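Local structure of beta-lactamase (Klebsiella pneumoniae, 6KBY) at residues I10-I15 against Y46-G51; S36-V41 against D236-V241. The protein probably hydrolyses the amide bond of beta-lactam antibiotics as a class C serine enzyme, and is captured here with adenosine monophosphate bound in its pocket. One frame throughout, in Å; residues are numbered along the deposited sequence.

Interaction 1: residues I10-I15 against Y46-G51; sequences IDESKI and YIYNYG
Glu12 and Ile15, one helical turn apart at the start of helix 11-30, lie against the rings of Tyr46 and Tyr48, alternate residues that point the same way from the edge strand of the antiparallel sheet in this class C beta-lactamase fold. Helix segment 11-15 and strand segment 46-50 run 36° apart, their axes 10.3 Å from each other at closest; tyrosine is long enough to span that gap. Glu12 sets out with CG anti to its backbone N (chi1 -170°) and then bends at chi2, which brings Glu12 CG 3.3 Å from Tyr46 CE1 and turns the carboxylate back toward Tyr48. Glutamate thus offers an aliphatic stem to one ring and a carboxylate oxygen to the other's hydroxyl. Ile15, branched and buried, divides its two arms: CD1 reaches Tyr46 at CE2, 3.7 Å away, while CG2 rests near CE2 of Tyr48, and its side chain crosses both tyrosines at about a right angle. Ile15 also touches Val41 and Leu366. The polar tie is a single hydrogen bond, in which Tyr48 OH donates to Glu12 OE2 over 2.9 Å; the oxygen lies near the plane of the ring, but the hydroxyl approaches it from 35° above the carboxylate plane.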
loop_
_atom_site.group_PDB
_atom_site.type_symbol
_atom_site.label_atom_id
_atom_site.label_comp_id
_atom_site.label_asym_id
_atom_site.label_seq_id
_atom_site.Cartn_x
_atom_site.Cartn_y
_atom_site.Cartn_z
ATOM N N ILE A 10 -32.106 -6.785 3.543
ATOM C CA ILE A 10 -30.939 -6.969 2.689
ATOM C C ILE A 10 -29.789 -6.194 3.314
ATOM O O ILE A 10 -29.873 -4.969 3.467
ATOM C CB ILE A 10 -31.200 -6.470 1.259
ATOM C CG1 ILE A 10 -32.434 -7.149 0.661
ATOM C CG2 ILE A 10 -29.977 -6.704 0.379
ATOM C CD1 ILE A 10 -32.170 -8.537 0.152
ATOM N N ASP A 11 -28.716 -6.901 3.672
ATOM C CA ASP A 11 -27.547 -6.216 4.210
ATOM C C ASP A 11 -26.961 -5.228 3.210
ATOM O O ASP A 11 -26.438 -4.184 3.616
ATOM C CB ASP A 11 -26.489 -7.227 4.654
ATOM C CG ASP A 11 -26.813 -7.864 5.990
ATOM O OD1 ASP A 11 -27.757 -7.400 6.664
ATOM O OD2 ASP A 11 -26.113 -8.823 6.376
ATOM N N GLU A 12 -27.052 -5.529 1.911
ATOM C CA GLU A 12 -26.451 -4.668 0.893
ATOM C C GLU A 12 -26.979 -3.243 0.992
ATOM O O GLU A 12 -26.212 -2.279 0.900
ATOM C CB GLU A 12 -26.713 -5.232 -0.508
ATOM C CG GLU A 12 -25.933 -4.545 -1.648
ATOM C CD GLU A 12 -26.441 -3.155 -2.013
ATOM O OE1 GLU A 12 -27.675 -2.955 -2.034
ATOM O OE2 GLU A 12 -25.600 -2.261 -2.272
ATOM N N SER A 13 -28.297 -3.087 1.146
ATOM C CA SER A 13 -28.859 -1.743 1.209
ATOM C C SER A 13 -28.420 -1.021 2.475
ATOM O O SER A 13 -28.209 0.200 2.454
ATOM C CB SER A 13 -30.384 -1.802 1.111
ATOM O OG SER A 13 -30.794 -2.088 -0.214
ATOM N N LYS A 14 -28.260 -1.762 3.570
ATOM C CA LYS A 14 -27.764 -1.172 4.804
ATOM C C LYS A 14 -26.328 -0.699 4.643
ATOM O O LYS A 14 -25.976 0.394 5.098
ATOM C CB LYS A 14 -27.886 -2.179 5.949
ATOM C CG LYS A 14 -29.323 -2.545 6.279
ATOM C CD LYS A 14 -29.412 -3.667 7.304
ATOM C CE LYS A 14 -30.870 -4.018 7.588
ATOM N NZ LYS A 14 -31.015 -5.158 8.540
ATOM N N ILE A 15 -25.485 -1.507 3.997
ATOM C CA ILE A 15 -24.095 -1.117 3.787
ATOM C C ILE A 15 -24.012 0.118 2.900
ATOM O O ILE A 15 -23.272 1.066 3.193
ATOM C CB ILE A 15 -23.288 -2.304 3.225
ATOM C CG1 ILE A 15 -23.245 -3.435 4.254
ATOM C CG2 ILE A 15 -21.887 -1.862 2.846
ATOM C CD1 ILE A 15 -22.679 -4.739 3.721
ATOM N N TYR A 46 -19.008 -5.278 -2.634
ATOM C CA TYR A 46 -19.849 -4.128 -2.920
ATOM C C TYR A 46 -18.956 -2.991 -3.379
ATOM O O TYR A 46 -17.949 -2.693 -2.728
ATOM C CB TYR A 46 -20.589 -3.716 -1.653
ATOM C CG TYR A 46 -21.327 -4.858 -0.999
ATOM C CD1 TYR A 46 -22.536 -5.303 -1.509
ATOM C CD2 TYR A 46 -20.823 -5.493 0.128
ATOM C CE1 TYR A 46 -23.225 -6.351 -0.919
ATOM C CE2 TYR A 46 -21.509 -6.547 0.728
ATOM C CZ TYR A 46 -22.711 -6.968 0.194
ATOM O OH TYR A 46 -23.422 -8.003 0.763
ATOM N N ILE A 47 -19.306 -2.369 -4.498
ATOM C CA ILE A 47 -18.527 -1.275 -5.070
ATOM C C ILE A 47 -19.444 -0.072 -5.189
ATOM O O ILE A 47 -20.505 -0.167 -5.817
ATOM C CB ILE A 47 -17.991 -1.634 -6.468
ATOM C CG1 ILE A 47 -17.326 -3.014 -6.494
ATOM C CG2 ILE A 47 -17.070 -0.520 -6.977
ATOM C CD1 ILE A 47 -15.983 -3.066 -5.848
ATOM N N TYR A 48 -19.030 1.059 -4.626
ATOM C CA TYR A 48 -19.812 2.290 -4.655
ATOM C C TYR A 48 -18.972 3.387 -5.292
ATOM O O TYR A 48 -17.855 3.661 -4.839
ATOM C CB TYR A 48 -20.245 2.680 -3.240
ATOM C CG TYR A 48 -21.026 1.572 -2.569
ATOM C CD1 TYR A 48 -22.302 1.247 -3.003
ATOM C CD2 TYR A 48 -20.484 0.828 -1.527
ATOM C CE1 TYR A 48 -23.025 0.224 -2.415
ATOM C CE2 TYR A 48 -21.207 -0.203 -0.927
ATOM C CZ TYR A 48 -22.473 -0.492 -1.380
ATOM O OH TYR A 48 -23.200 -1.508 -0.796
ATOM N N ASN A 49 -19.500 4.006 -6.344
ATOM C CA ASN A 49 -18.800 5.044 -7.086
ATOM C C ASN A 49 -19.501 6.379 -6.899
ATOM O O ASN A 49 -20.738 6.445 -6.875
ATOM C CB ASN A 49 -18.748 4.690 -8.566
ATOM C CG ASN A 49 -18.015 3.395 -8.811
ATOM O OD1 ASN A 49 -16.981 3.129 -8.192
ATOM N ND2 ASN A 49 -18.558 2.563 -9.691
ATOM N N TYR A 50 -18.708 7.441 -6.784
ATOM C CA TYR A 50 -19.234 8.764 -6.474
ATOM C C TYR A 50 -18.537 9.808 -7.328
ATOM O O TYR A 50 -17.308 9.815 -7.420
ATOM C CB TYR A 50 -18.963 9.121 -5.011
ATOM C CG TYR A 50 -19.538 8.147 -4.015
ATOM C CD1 TYR A 50 -18.824 7.020 -3.625
ATOM C CD2 TYR A 50 -20.792 8.360 -3.456
ATOM C CE1 TYR A 50 -19.342 6.127 -2.705
ATOM C CE2 TYR A 50 -21.321 7.471 -2.539
ATOM C CZ TYR A 50 -20.595 6.353 -2.174
ATOM O OH TYR A 50 -21.102 5.454 -1.261
ATOM N N GLY A 51 -19.315 10.717 -7.915
ATOM C CA GLY A 51 -18.711 11.917 -8.457
ATOM C C GLY A 51 -17.921 11.693 -9.734
ATOM O O GLY A 51 -18.258 10.855 -10.574
#

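Interaction 2: residues S36-V41 against D236-V241; sequences SVAVTV and DLLRYV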
loop_
_atom_site.group_PDB
_atom_site.type_symbol
_atom_site.label_atom_id
_atom_site.label_comp_id
_atom_site.label_asym_id
_atom_site.label_seq_id
_atom_site.Cartn_x
_atom_site.Cartn_y
_atom_site.Cartn_z
ATOM N N SER A 36 -14.195 6.015 -5.196
ATOM C CA SER A 36 -14.790 4.692 -5.222
ATOM C C SER A 36 -14.458 4.012 -3.907
ATOM O O SER A 36 -13.316 4.087 -3.429
ATOM C CB SER A 36 -14.304 3.860 -6.408
ATOM O OG SER A 36 -14.954 2.605 -6.421
ATOM N N VAL A 37 -15.462 3.374 -3.320
ATOM C CA VAL A 37 -15.303 2.629 -2.083
ATOM C C VAL A 37 -15.742 1.203 -2.347
ATOM O O VAL A 37 -16.857 0.975 -2.832
ATOM C CB VAL A 37 -16.131 3.255 -0.949
ATOM C CG1 VAL A 37 -15.996 2.432 0.326
ATOM C CG2 VAL A 37 -15.711 4.696 -0.725
ATOM N N ALA A 38 -14.876 0.248 -2.027
ATOM C CA ALA A 38 -15.162 -1.165 -2.200
ATOM C C ALA A 38 -15.113 -1.825 -0.833
ATOM O O ALA A 38 -14.160 -1.605 -0.072
ATOM C CB ALA A 38 -14.129 -1.805 -3.129
ATOM N N VAL A 39 -16.133 -2.626 -0.529
ATOM C CA VAL A 39 -16.254 -3.322 0.746
ATOM C C VAL A 39 -16.465 -4.804 0.472
ATOM O O VAL A 39 -17.241 -5.173 -0.418
ATOM C CB VAL A 39 -17.444 -2.767 1.565
ATOM C CG1 VAL A 39 -17.671 -3.570 2.834
ATOM C CG2 VAL A 39 -17.229 -1.296 1.892
ATOM N N THR A 40 -15.789 -5.654 1.237
ATOM C CA THR A 40 -16.092 -7.080 1.258
ATOM C C THR A 40 -16.467 -7.507 2.669
ATOM O O THR A 40 -15.835 -7.093 3.647
ATOM C CB THR A 40 -14.934 -7.938 0.702
ATOM O OG1 THR A 40 -15.363 -9.300 0.595
ATOM C CG2 THR A 40 -13.690 -7.875 1.593
ATOM N N VAL A 41 -17.520 -8.314 2.768
ATOM C CA VAL A 41 -17.924 -8.940 4.025
ATOM C C VAL A 41 -18.839 -10.105 3.683
ATOM O O VAL A 41 -19.613 -10.038 2.724
ATOM C CB VAL A 41 -18.593 -7.931 4.994
ATOM C CG1 VAL A 41 -19.813 -7.279 4.353
ATOM C CG2 VAL A 41 -18.978 -8.611 6.299
ATOM N N ASP A 236 -10.102 -4.136 -8.504
ATOM C CA ASP A 236 -8.848 -4.884 -8.452
ATOM C C ASP A 236 -8.262 -4.879 -7.047
ATOM O O ASP A 236 -7.743 -5.900 -6.582
ATOM C CB ASP A 236 -7.825 -4.322 -9.441
ATOM C CG ASP A 236 -7.879 -4.998 -10.802
ATOM O OD1 ASP A 236 -8.909 -5.627 -11.139
ATOM O OD2 ASP A 236 -6.883 -4.878 -11.552
ATOM N N LEU A 237 -8.311 -3.735 -6.363
ATOM C CA LEU A 237 -7.787 -3.710 -5.003
ATOM C C LEU A 237 -8.640 -4.525 -4.047
ATOM O O LEU A 237 -8.109 -5.104 -3.097
ATOM C CB LEU A 237 -7.631 -2.283 -4.497
ATOM C CG LEU A 237 -6.428 -1.540 -5.063
ATOM C CD1 LEU A 237 -6.446 -0.094 -4.584
ATOM C CD2 LEU A 237 -5.112 -2.217 -4.682
ATOM N N LEU A 238 -9.953 -4.596 -4.272
ATOM C CA LEU A 238 -10.750 -5.472 -3.422
ATOM C C LEU A 238 -10.365 -6.929 -3.640
ATOM O O LEU A 238 -10.329 -7.717 -2.687
ATOM C CB LEU A 238 -12.243 -5.250 -3.645
ATOM C CG LEU A 238 -13.148 -5.847 -2.558
ATOM C CD1 LEU A 238 -12.926 -5.152 -1.217
ATOM C CD2 LEU A 238 -14.609 -5.777 -2.971
ATOM N N ARG A 239 -10.061 -7.305 -4.883
ATOM C CA ARG A 239 -9.554 -8.651 -5.135
ATOM C C ARG A 239 -8.244 -8.887 -4.387
ATOM O O ARG A 239 -8.036 -9.948 -3.790
ATOM C CB ARG A 239 -9.371 -8.865 -6.637
ATOM C CG ARG A 239 -8.920 -10.265 -6.985
ATOM C CD ARG A 239 -8.890 -10.543 -8.483
ATOM N NE ARG A 239 -8.262 -11.837 -8.718
ATOM C CZ ARG A 239 -8.914 -12.996 -8.703
ATOM N NH1 ARG A 239 -10.224 -13.027 -8.487
ATOM N NH2 ARG A 239 -8.252 -14.129 -8.903
ATOM N N TYR A 240 -7.360 -7.888 -4.390
ATOM C CA TYR A 240 -6.098 -7.971 -3.654
ATOM C C TYR A 240 -6.352 -8.169 -2.167
ATOM O O TYR A 240 -5.666 -8.965 -1.509
ATOM C CB TYR A 240 -5.341 -6.672 -3.890
ATOM C CG TYR A 240 -3.943 -6.500 -3.337
ATOM C CD1 TYR A 240 -2.917 -7.389 -3.644
ATOM C CD2 TYR A 240 -3.631 -5.369 -2.598
ATOM C CE1 TYR A 240 -1.623 -7.169 -3.195
ATOM C CE2 TYR A 240 -2.353 -5.139 -2.150
ATOM C CZ TYR A 240 -1.352 -6.043 -2.450
ATOM O OH TYR A 240 -0.057 -5.817 -2.034
ATOM N N VAL A 241 -7.334 -7.451 -1.620
ATOM C CA VAL A 241 -7.689 -7.617 -0.213
ATOM C C VAL A 241 -8.212 -9.028 0.048
ATOM O O VAL A 241 -7.809 -9.690 1.012
ATOM C CB VAL A 241 -8.694 -6.528 0.203
ATOM C CG1 VAL A 241 -9.320 -6.844 1.557
ATOM C CG2 VAL A 241 -8.009 -5.164 0.225
#
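Strand 36-41 and helix 236-241 run in nearly the same direction, 29° apart with their axes 8.6 Å from each other, and the backbones come nearest at Ala38 and Leu238, whose CA atoms are 6.3 Å apart. The close approach suits the small alanine: its methyl points at the helix and meets Leu238 directly, CB to CB at 4.0 Å. Leu238 carries the contact from the helix side. Its CG stands opposite the backbone N about the first torsion (chi1 -165°), which carries the isobutyl fork across to the strand, where the two methyls settle on different groups. Leu238 CD2 lies 3.7 Å from Val39 O and also touches the methyl of Ala38, whereas Leu238 CD1 sits by the backbone near Ala38 O, 3.8 Å from Thr40 N, and reaches the Thr40 side chain at CB, 3.9 Å away. Leucine therefore packs on peptide groups as much as on side chains, by van der Waals contact alone.

Thr40 meets the fork obliquely with its carbon side. Its CG2 occupies the position between the backbone N and the carbonyl carbon, beside CD1, and also lies at the margin of Val241, 4.5 Å from its CG1. The hydroxyl OG1 is instead hydrogen-bonded to Asn45 OD1, so a beta-branched, strand-compatible residue can give a methyl to the core and satisfy its oxygen at the start of strand 44-50. Val39, by contrast, points to the other side of the sheet.

In the fold, this is a helix packed on one face of the central antiparallel sheet: Leu237 extends the packing to Val343 and Leu345 on strand 340-346, Leu238 also touches Asn45 on strand 44-50, and helix 11-30 lies against Val37 and Val41 on the other face.

The two contacts have centres about 12 Å apart and share one end of the antiparallel sheet, where strands 34-41 and 44-50 are neighbours and 44-50 is outermost. Along the chain their segments alternate: helix 11-30, strand 34-41 and strand 44-50 follow in succession, and helix 234-244 returns much later. Interaction 1 sets the N-terminal helix against one face, and interaction 2 sets helix 234-244 against the other, so this end of the sheet is sandwiched between helices. The hairpin joins them directly through a probable hydrogen bond from Tyr48 N to Val37 O, 2.8 Å long. Both contacts lie away from the nucleotide pocket.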